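Local coordinates for putative lipoprotein (Bacteroides thetaiotaomicron, PDB 4Q1Z) that is of unknown function but is probably a lipoprotein anchored to the bacterial cell envelope, built of two beta-rich domains, at residues 125-133 and 194-202; 215-223 and 386-397. All coordinates share one frame; numbering follows the deposited sequence.

Contact 1 of 2, residues 125-133 and 194-202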
ATOM      1  N   VAL A 125     -25.843 -15.853   1.007  1.00 50.60           N
ATOM      2  CA  VAL A 125     -24.635 -15.122   0.638  1.00 47.83           C
ATOM      3  C   VAL A 125     -23.731 -15.086   1.871  1.00 51.50           C
ATOM      4  O   VAL A 125     -24.194 -15.380   2.977  1.00 53.22           O
ATOM      5  CB  VAL A 125     -24.929 -13.692   0.056  1.00 48.95           C
ATOM      6  CG1 VAL A 125     -25.902 -13.749  -1.121  1.00 48.70           C
ATOM      7  CG2 VAL A 125     -25.399 -12.689   1.121  1.00 47.11           C
ATOM      8  N   TYR A 126     -22.459 -14.760   1.675  1.00 46.88           N
ATOM      9  CA  TYR A 126     -21.464 -14.581   2.730  1.00 46.60           C
ATOM     10  C   TYR A 126     -20.683 -13.304   2.412  1.00 50.85           C
ATOM     11  O   TYR A 126     -19.953 -13.286   1.425  1.00 50.88           O
ATOM     12  CB  TYR A 126     -20.525 -15.805   2.862  1.00 48.09           C
ATOM     13  CG  TYR A 126     -19.678 -15.790   4.123  1.00 48.22           C
ATOM     14  CD1 TYR A 126     -20.236 -16.085   5.365  1.00 49.43           C
ATOM     15  CD2 TYR A 126     -18.314 -15.507   4.073  1.00 48.26           C
ATOM     16  CE1 TYR A 126     -19.466 -16.073   6.529  1.00 48.00           C
ATOM     17  CE2 TYR A 126     -17.536 -15.476   5.235  1.00 48.84           C
ATOM     18  CZ  TYR A 126     -18.115 -15.782   6.461  1.00 55.99           C
ATOM     19  OH  TYR A 126     -17.373 -15.806   7.623  1.00 54.24           O
ATOM     20  N   PHE A 127     -20.887 -12.225   3.189  1.00 46.05           N
ATOM     21  CA  PHE A 127     -20.185 -10.967   2.943  1.00 44.91           C
ATOM     22  C   PHE A 127     -19.124 -10.699   4.040  1.00 48.45           C
ATOM     23  O   PHE A 127     -18.597  -9.579   4.111  1.00 45.51           O
ATOM     24  CB  PHE A 127     -21.201  -9.781   2.853  1.00 46.27           C
ATOM     25  CG  PHE A 127     -22.120  -9.630   4.046  1.00 47.67           C
ATOM     26  CD1 PHE A 127     -21.613  -9.292   5.302  1.00 49.38           C
ATOM     27  CD2 PHE A 127     -23.476  -9.901   3.934  1.00 49.82           C
ATOM     28  CE1 PHE A 127     -22.447  -9.226   6.414  1.00 49.88           C
ATOM     29  CE2 PHE A 127     -24.308  -9.852   5.055  1.00 51.83           C
ATOM     30  CZ  PHE A 127     -23.791  -9.507   6.280  1.00 49.53           C
ATOM     31  N   ARG A 128     -18.837 -11.697   4.920  1.00 47.31           N
ATOM     32  CA  ARG A 128     -17.914 -11.451   6.055  1.00 46.73           C
ATOM     33  C   ARG A 128     -16.460 -11.874   5.793  1.00 52.62           C
ATOM     34  O   ARG A 128     -15.621 -11.717   6.681  1.00 51.70           O
ATOM     35  CB  ARG A 128     -18.411 -12.105   7.339  1.00 42.89           C
ATOM     36  CG  ARG A 128     -19.908 -12.053   7.500  1.00 44.11           C
ATOM     37  CD  ARG A 128     -20.394 -12.698   8.768  1.00 45.20           C
ATOM     38  NE  ARG A 128     -21.814 -12.397   8.959  1.00 48.92           N
ATOM     39  CZ  ARG A 128     -22.257 -11.288   9.535  1.00 58.65           C
ATOM     40  NH1 ARG A 128     -21.402 -10.420  10.058  1.00 46.02           N
ATOM     41  NH2 ARG A 128     -23.560 -11.054   9.626  1.00 45.42           N
ATOM     42  N   ASP A 129     -16.148 -12.342   4.570  1.00 50.54           N
ATOM     43  CA  ASP A 129     -14.786 -12.761   4.217  1.00 50.54           C
ATOM     44  C   ASP A 129     -13.891 -11.568   3.717  1.00 53.51           C
ATOM     45  O   ASP A 129     -12.719 -11.786   3.409  1.00 53.55           O
ATOM     46  CB  ASP A 129     -14.808 -13.928   3.199  1.00 51.75           C
ATOM     47  CG  ASP A 129     -15.723 -13.766   1.997  1.00 53.98           C
ATOM     48  OD1 ASP A 129     -16.279 -12.648   1.807  1.00 53.38           O
ATOM     49  OD2 ASP A 129     -15.815 -14.719   1.193  1.00 52.38           O
ATOM     50  N   GLN A 130     -14.428 -10.326   3.703  1.00 48.79           N
ATOM     51  CA  GLN A 130     -13.724  -9.105   3.272  1.00 47.35           C
ATOM     52  C   GLN A 130     -12.360  -8.918   3.975  1.00 50.31           C
ATOM     53  O   GLN A 130     -12.270  -9.092   5.191  1.00 51.49           O
ATOM     54  CB  GLN A 130     -14.582  -7.845   3.535  1.00 46.88           C
ATOM     55  CG  GLN A 130     -15.856  -7.757   2.711  1.00 47.27           C
ATOM     56  CD  GLN A 130     -16.532  -6.395   2.804  1.00 56.16           C
ATOM     57  OE1 GLN A 130     -16.627  -5.766   3.870  1.00 44.31           O
ATOM     58  NE2 GLN A 130     -17.071  -5.935   1.683  1.00 42.49           N
ATOM     59  N   PHE A 131     -11.318  -8.556   3.219  1.00 43.39           N
ATOM     60  CA  PHE A 131      -9.987  -8.290   3.758  1.00 42.25           C
ATOM     61  C   PHE A 131      -9.222  -7.311   2.842  1.00 47.34           C
ATOM     62  O   PHE A 131      -9.535  -7.164   1.655  1.00 46.76           O
ATOM     63  CB  PHE A 131      -9.173  -9.583   4.029  1.00 45.07           C
ATOM     64  CG  PHE A 131      -8.496 -10.219   2.835  1.00 47.01           C
ATOM     65  CD1 PHE A 131      -7.200  -9.852   2.471  1.00 50.28           C
ATOM     66  CD2 PHE A 131      -9.158 -11.171   2.061  1.00 48.16           C
ATOM     67  CE1 PHE A 131      -6.570 -10.440   1.364  1.00 51.15           C
ATOM     68  CE2 PHE A 131      -8.523 -11.768   0.965  1.00 51.30           C
ATOM     69  CZ  PHE A 131      -7.226 -11.409   0.636  1.00 50.24           C
ATOM     70  N   TYR A 132      -8.214  -6.645   3.436  1.00 45.25           N
ATOM     71  CA  TYR A 132      -7.338  -5.600   2.896  1.00 44.40           C
ATOM     72  C   TYR A 132      -5.932  -5.920   3.307  1.00 48.40           C
ATOM     73  O   TYR A 132      -5.666  -6.012   4.502  1.00 48.23           O
ATOM     74  CB  TYR A 132      -7.747  -4.206   3.479  1.00 44.29           C
ATOM     75  CG  TYR A 132      -9.239  -3.951   3.438  1.00 43.58           C
ATOM     76  CD1 TYR A 132     -10.061  -4.333   4.498  1.00 44.49           C
ATOM     77  CD2 TYR A 132      -9.840  -3.410   2.306  1.00 43.63           C
ATOM     78  CE1 TYR A 132     -11.439  -4.169   4.438  1.00 43.06           C
ATOM     79  CE2 TYR A 132     -11.221  -3.254   2.231  1.00 44.62           C
ATOM     80  CZ  TYR A 132     -12.016  -3.614   3.308  1.00 50.55           C
ATOM     81  OH  TYR A 132     -13.377  -3.424   3.259  1.00 51.73           O
ATOM     82  N   GLU A 133      -5.052  -6.167   2.343  1.00 45.12           N
ATOM     83  CA  GLU A 133      -3.665  -6.495   2.626  1.00 44.35           C
ATOM     84  C   GLU A 133      -2.794  -5.316   2.203  1.00 49.45           C
ATOM     85  O   GLU A 133      -2.816  -4.906   1.055  1.00 49.49           O
ATOM     86  CB  GLU A 133      -3.260  -7.807   1.966  1.00 45.37           C
ATOM     87  CG  GLU A 133      -1.825  -8.212   2.240  1.00 54.46           C
ATOM     88  CD  GLU A 133      -1.405  -9.578   1.729  1.00 75.27           C
ATOM     89  OE1 GLU A 133      -2.284 -10.451   1.544  1.00 54.56           O
ATOM     90  OE2 GLU A 133      -0.188  -9.769   1.507  1.00 73.83           O
ATOM     91  N   GLU A 194       7.088  -7.243   4.262  1.00 54.81           N
ATOM     92  CA  GLU A 194       6.073  -7.670   5.206  1.00 53.93           C
ATOM     93  C   GLU A 194       4.736  -7.045   4.869  1.00 58.19           C
ATOM     94  O   GLU A 194       4.667  -5.898   4.424  1.00 56.92           O
ATOM     95  CB  GLU A 194       6.459  -7.314   6.642  1.00 55.35           C
ATOM     96  CG  GLU A 194       7.446  -8.272   7.295  1.00 63.07           C
ATOM     97  CD  GLU A 194       7.715  -8.052   8.775  1.00 78.09           C
ATOM     98  OE1 GLU A 194       7.318  -6.991   9.311  1.00 62.90           O
ATOM     99  OE2 GLU A 194       8.329  -8.948   9.402  1.00 78.22           O
ATOM    100  N   SER A 195       3.673  -7.822   5.072  1.00 55.42           N
ATOM    101  CA  SER A 195       2.288  -7.405   4.874  1.00 53.14           C
ATOM    102  C   SER A 195       1.544  -7.321   6.205  1.00 54.48           C
ATOM    103  O   SER A 195       1.857  -8.047   7.146  1.00 52.08           O
ATOM    104  CB  SER A 195       1.542  -8.389   3.968  1.00 54.85           C
ATOM    105  OG  SER A 195       1.749  -8.206   2.580  1.00 62.42           O
ATOM    106  N   CYS A 196       0.548  -6.436   6.258  1.00 51.49           N
ATOM    107  CA  CYS A 196      -0.449  -6.350   7.313  1.00 50.58           C
ATOM    108  C   CYS A 196      -1.812  -6.582   6.673  1.00 52.38           C
ATOM    109  O   CYS A 196      -2.205  -5.839   5.762  1.00 50.42           O
ATOM    110  CB  CYS A 196      -0.412  -5.037   8.081  1.00 50.11           C
ATOM    111  SG  CYS A 196      -1.609  -4.968   9.440  1.00 54.09           S
ATOM    112  N   ILE A 197      -2.497  -7.646   7.105  1.00 47.74           N
ATOM    113  CA  ILE A 197      -3.839  -7.948   6.634  1.00 46.81           C
ATOM    114  C   ILE A 197      -4.812  -7.480   7.713  1.00 49.69           C
ATOM    115  O   ILE A 197      -4.584  -7.699   8.906  1.00 49.23           O
ATOM    116  CB  ILE A 197      -4.049  -9.458   6.265  1.00 51.03           C
ATOM    117  CG1 ILE A 197      -2.994  -9.957   5.243  1.00 51.38           C
ATOM    118  CG2 ILE A 197      -5.498  -9.744   5.786  1.00 51.64           C
ATOM    119  CD1 ILE A 197      -2.824 -11.406   5.187  1.00 53.31           C
ATOM    120  N   ILE A 198      -5.884  -6.812   7.271  1.00 45.42           N
ATOM    121  CA  ILE A 198      -7.008  -6.373   8.086  1.00 43.86           C
ATOM    122  C   ILE A 198      -8.226  -7.052   7.496  1.00 47.10           C
ATOM    123  O   ILE A 198      -8.473  -6.925   6.299  1.00 46.04           O
ATOM    124  CB  ILE A 198      -7.188  -4.827   8.200  1.00 45.07           C
ATOM    125  CG1 ILE A 198      -5.845  -4.073   8.269  1.00 44.92           C
ATOM    126  CG2 ILE A 198      -8.068  -4.505   9.388  1.00 44.60           C
ATOM    127  CD1 ILE A 198      -5.922  -2.652   7.771  1.00 49.61           C
ATOM    128  N   SER A 199      -8.943  -7.816   8.317  1.00 44.98           N
ATOM    129  CA  SER A 199     -10.167  -8.515   7.940  1.00 44.53           C
ATOM    130  C   SER A 199     -11.367  -7.848   8.585  1.00 48.34           C
ATOM    131  O   SER A 199     -11.229  -7.255   9.651  1.00 48.64           O
ATOM    132  CB  SER A 199     -10.101  -9.974   8.378  1.00 47.86           C
ATOM    133  OG  SER A 199      -9.464 -10.805   7.422  1.00 52.86           O
ATOM    134  N   GLN A 200     -12.540  -7.936   7.954  1.00 45.23           N
ATOM    135  CA  GLN A 200     -13.791  -7.449   8.545  1.00 45.06           C
ATOM    136  C   GLN A 200     -14.053  -8.298   9.802  1.00 50.57           C
ATOM    137  O   GLN A 200     -14.325  -7.764  10.873  1.00 50.46           O
ATOM    138  CB  GLN A 200     -14.954  -7.572   7.529  1.00 45.54           C
ATOM    139  CG  GLN A 200     -16.317  -7.295   8.124  1.00 50.82           C
ATOM    140  CD  GLN A 200     -17.460  -7.938   7.378  1.00 65.51           C
ATOM    141  OE1 GLN A 200     -18.191  -8.761   7.934  1.00 66.66           O
ATOM    142  NE2 GLN A 200     -17.705  -7.517   6.142  1.00 51.94           N
ATOM    143  N   PHE A 201     -13.903  -9.631   9.646  1.00 47.67           N
ATOM    144  CA  PHE A 201     -14.105 -10.678  10.642  1.00 48.05           C
ATOM    145  C   PHE A 201     -12.963 -11.661  10.488  1.00 53.39           C
ATOM    146  O   PHE A 201     -12.970 -12.465   9.560  1.00 54.19           O
ATOM    147  CB  PHE A 201     -15.494 -11.321  10.409  1.00 49.91           C
ATOM    148  CG  PHE A 201     -15.872 -12.551  11.208  1.00 52.15           C
ATOM    149  CD1 PHE A 201     -15.720 -12.576  12.588  1.00 54.85           C
ATOM    150  CD2 PHE A 201     -16.475 -13.641  10.590  1.00 54.72           C
ATOM    151  CE1 PHE A 201     -16.084 -13.707  13.320  1.00 57.81           C
ATOM    152  CE2 PHE A 201     -16.850 -14.762  11.321  1.00 58.81           C
ATOM    153  CZ  PHE A 201     -16.676 -14.780  12.685  1.00 58.04           C
ATOM    154  N   ALA A 202     -11.926 -11.541  11.323  1.00 51.16           N
ATOM    155  CA  ALA A 202     -10.729 -12.382  11.162  1.00 51.15           C
ATOM    156  C   ALA A 202     -10.943 -13.818  11.691  1.00 55.22           C
ATOM    157  O   ALA A 202     -10.350 -14.202  12.696  1.00 55.75           O
ATOM    158  CB  ALA A 202      -9.525 -11.727  11.822  1.00 51.09           C
TER
HETATM  159  O   HOH W   1     -13.245 -10.645   7.098  1.00 50.71           O
HETATM  160  O   HOH W   2     -10.860 -12.618   6.249  1.00 54.38           O
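Q200 meets Q130 and F127 because its chain leaves the backbone with CG anti to N (chi1 171°) and runs on extended, alongside the loop 127-130. E133 is also stretched out, CG anti to its N (chi1 -179°), which carries its carboxylate out to S195. The Q200 amide is turned steeply, 75°, against that of Q130. Its NE2 gives a bond to Q130 OE1 (3.1 Å), from above the carbonyl plane, and a weak one to the F127 carbonyl. Q200 N also gives a backbone bond to Q130 O (3.0 Å). The other end of the Q130 amide, NE2, binds the Y115 carbonyl. Nearby, the Y126 hydroxyl lies at the edge of the F201 ring, OH to CD2 3.8 Å, and is bonded to H205. At the far end S195 OG donates to E133 OE2 (2.7 Å) on the anti side of the carboxylate, and K111 forms a salt bridge to the same oxygen. Between these ends F131 CD1 packs on I197 CG2 (3.7 Å). Y132 and I198 exchange two backbone bonds, the hydrogen-bonded pair flanked by the non-hydrogen-bonded pairs F131-S199 and E133-I197. This is the register of two neighbouring antiparallel strands within a large mixed beta sheet.

Contact 2 of 2, residues 215-223 and 386-397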
ATOM      1  N   PRO A 215     -12.955 -18.135  -0.400  1.00 55.56           N
ATOM      2  CA  PRO A 215     -11.599 -18.405  -0.906  1.00 55.06           C
ATOM      3  C   PRO A 215     -10.485 -18.411   0.149  1.00 59.66           C
ATOM      4  O   PRO A 215      -9.396 -18.916  -0.137  1.00 60.14           O
ATOM      5  CB  PRO A 215     -11.368 -17.260  -1.891  1.00 55.25           C
ATOM      6  CG  PRO A 215     -12.223 -16.160  -1.396  1.00 58.12           C
ATOM      7  CD  PRO A 215     -13.447 -16.816  -0.859  1.00 54.78           C
ATOM      8  N   ILE A 216     -10.731 -17.836   1.341  1.00 55.32           N
ATOM      9  CA  ILE A 216      -9.698 -17.702   2.376  1.00 54.82           C
ATOM     10  C   ILE A 216     -10.163 -18.130   3.784  1.00 59.31           C
ATOM     11  O   ILE A 216     -11.362 -18.232   4.071  1.00 57.95           O
ATOM     12  CB  ILE A 216      -9.197 -16.210   2.438  1.00 55.82           C
ATOM     13  CG1 ILE A 216     -10.389 -15.209   2.441  1.00 54.78           C
ATOM     14  CG2 ILE A 216      -8.219 -15.888   1.308  1.00 55.87           C
ATOM     15  CD1 ILE A 216     -10.416 -14.302   3.501  1.00 59.85           C
ATOM     16  N   ASP A 217      -9.151 -18.336   4.659  1.00 56.73           N
ATOM     17  CA  ASP A 217      -9.222 -18.532   6.106  1.00 56.88           C
ATOM     18  C   ASP A 217      -8.636 -17.241   6.658  1.00 59.82           C
ATOM     19  O   ASP A 217      -7.433 -17.026   6.523  1.00 59.93           O
ATOM     20  CB  ASP A 217      -8.448 -19.810   6.561  1.00 59.85           C
ATOM     21  CG  ASP A 217      -8.173 -19.965   8.059  1.00 67.27           C
ATOM     22  OD1 ASP A 217      -8.633 -19.118   8.841  1.00 67.24           O
ATOM     23  OD2 ASP A 217      -7.446 -20.901   8.436  1.00 73.78           O
ATOM     24  N   GLY A 218      -9.478 -16.355   7.187  1.00 54.90           N
ATOM     25  CA  GLY A 218      -9.013 -15.060   7.680  1.00 52.69           C
ATOM     26  C   GLY A 218      -8.508 -15.033   9.109  1.00 56.28           C
ATOM     27  O   GLY A 218      -8.248 -13.951   9.643  1.00 54.56           O
ATOM     28  N   SER A 219      -8.326 -16.216   9.735  1.00 54.98           N
ATOM     29  CA  SER A 219      -7.930 -16.314  11.147  1.00 55.81           C
ATOM     30  C   SER A 219      -6.538 -15.753  11.441  1.00 57.73           C
ATOM     31  O   SER A 219      -6.363 -15.202  12.529  1.00 55.19           O
ATOM     32  CB  SER A 219      -8.053 -17.745  11.682  1.00 61.06           C
ATOM     33  OG  SER A 219      -7.221 -18.670  10.999  1.00 73.49           O
ATOM     34  N   SER A 220      -5.569 -15.859  10.493  1.00 56.44           N
ATOM     35  CA  SER A 220      -4.185 -15.389  10.710  1.00 56.03           C
ATOM     36  C   SER A 220      -3.983 -13.906  10.371  1.00 59.06           C
ATOM     37  O   SER A 220      -2.843 -13.429  10.405  1.00 60.58           O
ATOM     38  CB  SER A 220      -3.178 -16.242   9.945  1.00 58.89           C
ATOM     39  OG  SER A 220      -3.370 -16.101   8.549  1.00 65.33           O
ATOM     40  N   SER A 221      -5.073 -13.167  10.092  1.00 53.63           N
ATOM     41  CA  SER A 221      -5.024 -11.714   9.846  1.00 50.70           C
ATOM     42  C   SER A 221      -4.419 -11.041  11.060  1.00 52.91           C
ATOM     43  O   SER A 221      -4.737 -11.434  12.178  1.00 52.39           O
ATOM     44  CB  SER A 221      -6.428 -11.157   9.593  1.00 50.91           C
ATOM     45  OG  SER A 221      -7.042 -11.664   8.420  1.00 52.77           O
ATOM     46  N   GLU A 222      -3.535 -10.061  10.853  1.00 49.96           N
ATOM     47  CA  GLU A 222      -2.889  -9.307  11.935  1.00 49.61           C
ATOM     48  C   GLU A 222      -3.929  -8.490  12.689  1.00 51.75           C
ATOM     49  O   GLU A 222      -3.959  -8.495  13.921  1.00 52.43           O
ATOM     50  CB  GLU A 222      -1.798  -8.379  11.357  1.00 50.59           C
ATOM     51  CG  GLU A 222      -0.530  -9.089  10.899  1.00 54.31           C
ATOM     52  CD  GLU A 222      -0.633  -9.896   9.622  1.00 66.06           C
ATOM     53  OE1 GLU A 222      -1.334  -9.460   8.681  1.00 56.54           O
ATOM     54  OE2 GLU A 222       0.023 -10.956   9.553  1.00 66.31           O
ATOM     55  N   PHE A 223      -4.805  -7.818  11.933  1.00 47.22           N
ATOM     56  CA  PHE A 223      -5.855  -6.949  12.457  1.00 47.30           C
ATOM     57  C   PHE A 223      -7.242  -7.329  11.955  1.00 51.48           C
ATOM     58  O   PHE A 223      -7.386  -8.093  10.999  1.00 51.67           O
ATOM     59  CB  PHE A 223      -5.563  -5.469  12.114  1.00 48.69           C
ATOM     60  CG  PHE A 223      -4.551  -4.852  13.043  1.00 51.68           C
ATOM     61  CD1 PHE A 223      -3.191  -5.030  12.831  1.00 56.82           C
ATOM     62  CD2 PHE A 223      -4.958  -4.178  14.186  1.00 54.90           C
ATOM     63  CE1 PHE A 223      -2.255  -4.519  13.732  1.00 58.86           C
ATOM     64  CE2 PHE A 223      -4.027  -3.688  15.094  1.00 59.03           C
ATOM     65  CZ  PHE A 223      -2.681  -3.843  14.854  1.00 58.25           C
HETATM   66  N   MSE A 386      -4.126 -14.750   0.555  1.00 52.93           N
HETATM   67  CA  MSE A 386      -3.507 -13.983   1.642  1.00 51.05           C
HETATM   68  C   MSE A 386      -1.991 -14.209   1.632  1.00 59.53           C
HETATM   69  O   MSE A 386      -1.544 -15.367   1.626  1.00 61.91           O
HETATM   70  CB  MSE A 386      -4.102 -14.365   2.991  1.00 51.75           C
HETATM   71  CG  MSE A 386      -5.322 -13.544   3.347  1.00 55.06           C
HETATM   72 SE   MSE A 386      -6.290 -14.426   4.754  0.75 61.35          SE
HETATM   73  CE  MSE A 386      -5.211 -14.058   6.308  1.00 58.29           C
ATOM     74  N   ARG A 387      -1.205 -13.098   1.617  1.00 55.16           N
ATOM     75  CA  ARG A 387       0.260 -13.094   1.588  1.00 55.30           C
ATOM     76  C   ARG A 387       0.759 -13.754   0.269  1.00 60.06           C
ATOM     77  O   ARG A 387       1.665 -14.593   0.264  1.00 61.38           O
ATOM     78  CB  ARG A 387       0.858 -13.755   2.857  1.00 56.84           C
ATOM     79  CG  ARG A 387       0.580 -12.967   4.140  1.00 64.01           C
ATOM     80  CD  ARG A 387       1.031 -13.696   5.387  1.00 64.48           C
ATOM     81  NE  ARG A 387       0.393 -13.130   6.575  1.00 67.38           N
ATOM     82  CZ  ARG A 387      -0.613 -13.690   7.238  1.00 67.51           C
ATOM     83  NH1 ARG A 387      -1.071 -14.881   6.878  1.00 48.39           N
ATOM     84  NH2 ARG A 387      -1.144 -13.081   8.290  1.00 48.47           N
ATOM     85  N   ARG A 388       0.154 -13.347  -0.859  1.00 55.63           N
ATOM     86  CA  ARG A 388       0.515 -13.820  -2.195  1.00 56.05           C
ATOM     87  C   ARG A 388       1.949 -13.372  -2.515  1.00 60.49           C
ATOM     88  O   ARG A 388       2.389 -12.341  -1.997  1.00 60.03           O
ATOM     89  CB  ARG A 388      -0.485 -13.280  -3.246  1.00 54.49           C
ATOM     90  CG  ARG A 388      -0.391 -13.954  -4.618  1.00 55.82           C
ATOM     91  CD  ARG A 388      -1.065 -13.163  -5.717  1.00 47.74           C
ATOM     92  NE  ARG A 388      -2.494 -12.983  -5.465  1.00 55.80           N
ATOM     93  CZ  ARG A 388      -3.450 -13.806  -5.884  1.00 68.68           C
ATOM     94  NH1 ARG A 388      -3.144 -14.892  -6.587  1.00 62.61           N
ATOM     95  NH2 ARG A 388      -4.719 -13.549  -5.609  1.00 46.03           N
ATOM     96  N   ASN A 389       2.671 -14.159  -3.353  1.00 57.83           N
ATOM     97  CA  ASN A 389       4.063 -13.935  -3.787  1.00 57.64           C
ATOM     98  C   ASN A 389       5.005 -13.780  -2.593  1.00 62.59           C
ATOM     99  O   ASN A 389       5.842 -12.872  -2.586  1.00 63.53           O
ATOM    100  CB  ASN A 389       4.216 -12.713  -4.726  1.00 51.93           C
ATOM    101  CG  ASN A 389       3.160 -12.538  -5.769  1.00 66.49           C
ATOM    102  OD1 ASN A 389       2.746 -13.484  -6.444  1.00 56.07           O
ATOM    103  ND2 ASN A 389       2.743 -11.296  -5.961  1.00 63.86           N
ATOM    104  N   GLY A 390       4.838 -14.649  -1.598  1.00 57.87           N
ATOM    105  CA  GLY A 390       5.667 -14.700  -0.404  1.00 57.14           C
ATOM    106  C   GLY A 390       5.760 -13.451   0.444  1.00 60.21           C
ATOM    107  O   GLY A 390       6.835 -13.146   0.954  1.00 61.24           O
ATOM    108  N   ALA A 391       4.658 -12.722   0.624  1.00 55.22           N
ATOM    109  CA  ALA A 391       4.662 -11.585   1.546  1.00 53.88           C
ATOM    110  C   ALA A 391       4.826 -12.153   2.976  1.00 61.42           C
ATOM    111  O   ALA A 391       4.258 -13.208   3.287  1.00 63.16           O
ATOM    112  CB  ALA A 391       3.380 -10.792   1.398  1.00 53.01           C
ATOM    113  N   LYS A 392       5.692 -11.549   3.796  1.00 58.02           N
ATOM    114  CA  LYS A 392       5.988 -12.099   5.119  1.00 57.48           C
ATOM    115  C   LYS A 392       5.075 -11.554   6.228  1.00 57.39           C
ATOM    116  O   LYS A 392       4.696 -10.383   6.241  1.00 54.44           O
ATOM    117  CB  LYS A 392       7.472 -11.872   5.483  1.00 60.21           C
HETATM  118  N   MSE A 393       4.738 -12.430   7.170  1.00 53.71           N
HETATM  119  CA  MSE A 393       3.912 -12.111   8.334  1.00 51.41           C
HETATM  120  C   MSE A 393       4.805 -11.414   9.388  1.00 60.67           C
HETATM  121  O   MSE A 393       5.883 -11.943   9.673  1.00 62.06           O
HETATM  122  CB  MSE A 393       3.298 -13.410   8.875  1.00 52.26           C
HETATM  123  CG  MSE A 393       2.571 -13.261  10.191  1.00 55.17           C
HETATM  124 SE   MSE A 393       2.291 -14.994  11.011  0.75 59.61          SE
HETATM  125  CE  MSE A 393       0.799 -15.576  10.031  1.00 56.01           C
ATOM    126  N   PRO A 394       4.400 -10.246   9.971  1.00 58.53           N
ATOM    127  CA  PRO A 394       5.266  -9.585  10.968  1.00 59.04           C
ATOM    128  C   PRO A 394       5.403 -10.411  12.231  1.00 66.62           C
ATOM    129  O   PRO A 394       4.465 -11.112  12.604  1.00 68.39           O
ATOM    130  CB  PRO A 394       4.555  -8.260  11.245  1.00 59.13           C
ATOM    131  CG  PRO A 394       3.151  -8.500  10.880  1.00 62.30           C
ATOM    132  CD  PRO A 394       3.149  -9.483   9.761  1.00 58.41           C
ATOM    133  N   SER A 395       6.560 -10.317  12.887  1.00 64.24           N
ATOM    134  CA  SER A 395       6.882 -11.074  14.108  1.00 65.62           C
ATOM    135  C   SER A 395       5.844 -10.921  15.249  1.00 68.77           C
ATOM    136  O   SER A 395       5.727 -11.833  16.066  1.00 69.36           O
ATOM    137  CB  SER A 395       8.259 -10.671  14.631  1.00 68.05           C
ATOM    138  OG  SER A 395       8.341  -9.265  14.791  1.00 75.18           O
ATOM    139  N   TRP A 396       5.107  -9.786  15.300  1.00 63.85           N
ATOM    140  CA  TRP A 396       4.115  -9.468  16.344  1.00 63.13           C
ATOM    141  C   TRP A 396       2.680 -10.036  16.066  1.00 67.65           C
ATOM    142  O   TRP A 396       1.740  -9.707  16.805  1.00 67.81           O
ATOM    143  CB  TRP A 396       4.043  -7.942  16.582  1.00 60.38           C
ATOM    144  CG  TRP A 396       3.915  -7.090  15.341  1.00 59.26           C
ATOM    145  CD1 TRP A 396       4.904  -6.373  14.738  1.00 61.70           C
ATOM    146  CD2 TRP A 396       2.712  -6.815  14.605  1.00 57.48           C
ATOM    147  NE1 TRP A 396       4.403  -5.689  13.658  1.00 59.94           N
ATOM    148  CE2 TRP A 396       3.059  -5.941  13.551  1.00 60.56           C
ATOM    149  CE3 TRP A 396       1.377  -7.254  14.707  1.00 57.97           C
ATOM    150  CZ2 TRP A 396       2.120  -5.498  12.601  1.00 58.40           C
ATOM    151  CZ3 TRP A 396       0.447  -6.810  13.773  1.00 57.90           C
ATOM    152  CH2 TRP A 396       0.819  -5.942  12.738  1.00 57.78           C
ATOM    153  N   ASN A 397       2.519 -10.881  15.025  1.00 62.70           N
ATOM    154  CA  ASN A 397       1.240 -11.517  14.706  1.00 61.24           C
ATOM    155  C   ASN A 397       0.796 -12.403  15.869  1.00 63.05           C
ATOM    156  O   ASN A 397       1.583 -13.195  16.379  1.00 63.51           O
ATOM    157  CB  ASN A 397       1.343 -12.323  13.406  1.00 61.04           C
ATOM    158  CG  ASN A 397       0.112 -13.136  13.064  1.00 69.14           C
ATOM    159  OD1 ASN A 397      -0.177 -14.138  13.705  1.00 64.55           O
ATOM    160  ND2 ASN A 397      -0.575 -12.793  11.985  1.00 51.46           N
TER
HETATM  161  O   HOH W   3       0.661 -10.411   6.399  1.00 46.13           O
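E222 and R387 form the salt bridge of this contact. R387 NH2 meets E222 OE2 (2.7 Å) on the syn side but well out of the carboxylate plane, with the carboxylate and guanidinium planes nearly perpendicular. Hydrogen bonds extend it. R387 grips S220 end-on: NH2 goes to the carbonyl O (2.7 Å), and NH1 goes almost straight (176°) to OG. N397 ND2 donates to S220 O (2.8 Å) and E222 OE2, while its OD1 is hydrogen-bonded to T399. The two donors reach S220 O from opposite faces of its carbonyl plane. A bend at chi2 (73°) carries the E222 carboxylate toward R387 and N397. Replacing R387 by an alanine would probably leave the E222 carboxylate without its charged mate and S220 OG without this donor. Van der Waals contacts surround the polar group. Selenomethionine M386 lays SE against D217 O (3.3 Å) and I216 CB. M393 CE, also selenomethionine, lies over one guanidinium face, toward its rim. P394 packs on E222 CG. W396 CH2 lies at the edge of the F223 ring, 3.5 Å from F223 CE1. The loop before strand 223-224 thus joins the loop after strand 378-382. S221 and M386 touch I197 of strand 195-199; I216 and M386 rest on F131 of strand 131-136.

How the contacts relate
The centres of the two contacts lie about 10 Å apart, on the same side of the chain's centre. They come in series along the chain: contact 1 closes before contact 2 opens. Both belong to the domain of the large mixed sheet, where strand 195-199 lies between 131-136 and 223-224. Contact 1 sets the antiparallel pair; contact 2 holds the loop entering strand 223-224 against a segment near the C-terminus. They touch directly. I197 N probably bonds to E222 OE1 (2.7 Å), and S199 OG to S221 OG (2.8 Å). P394 and A391 pack on S195. The bonds tie segment 215-223 to strand 195-199, while segment 386-397 packs on the same strand at S195.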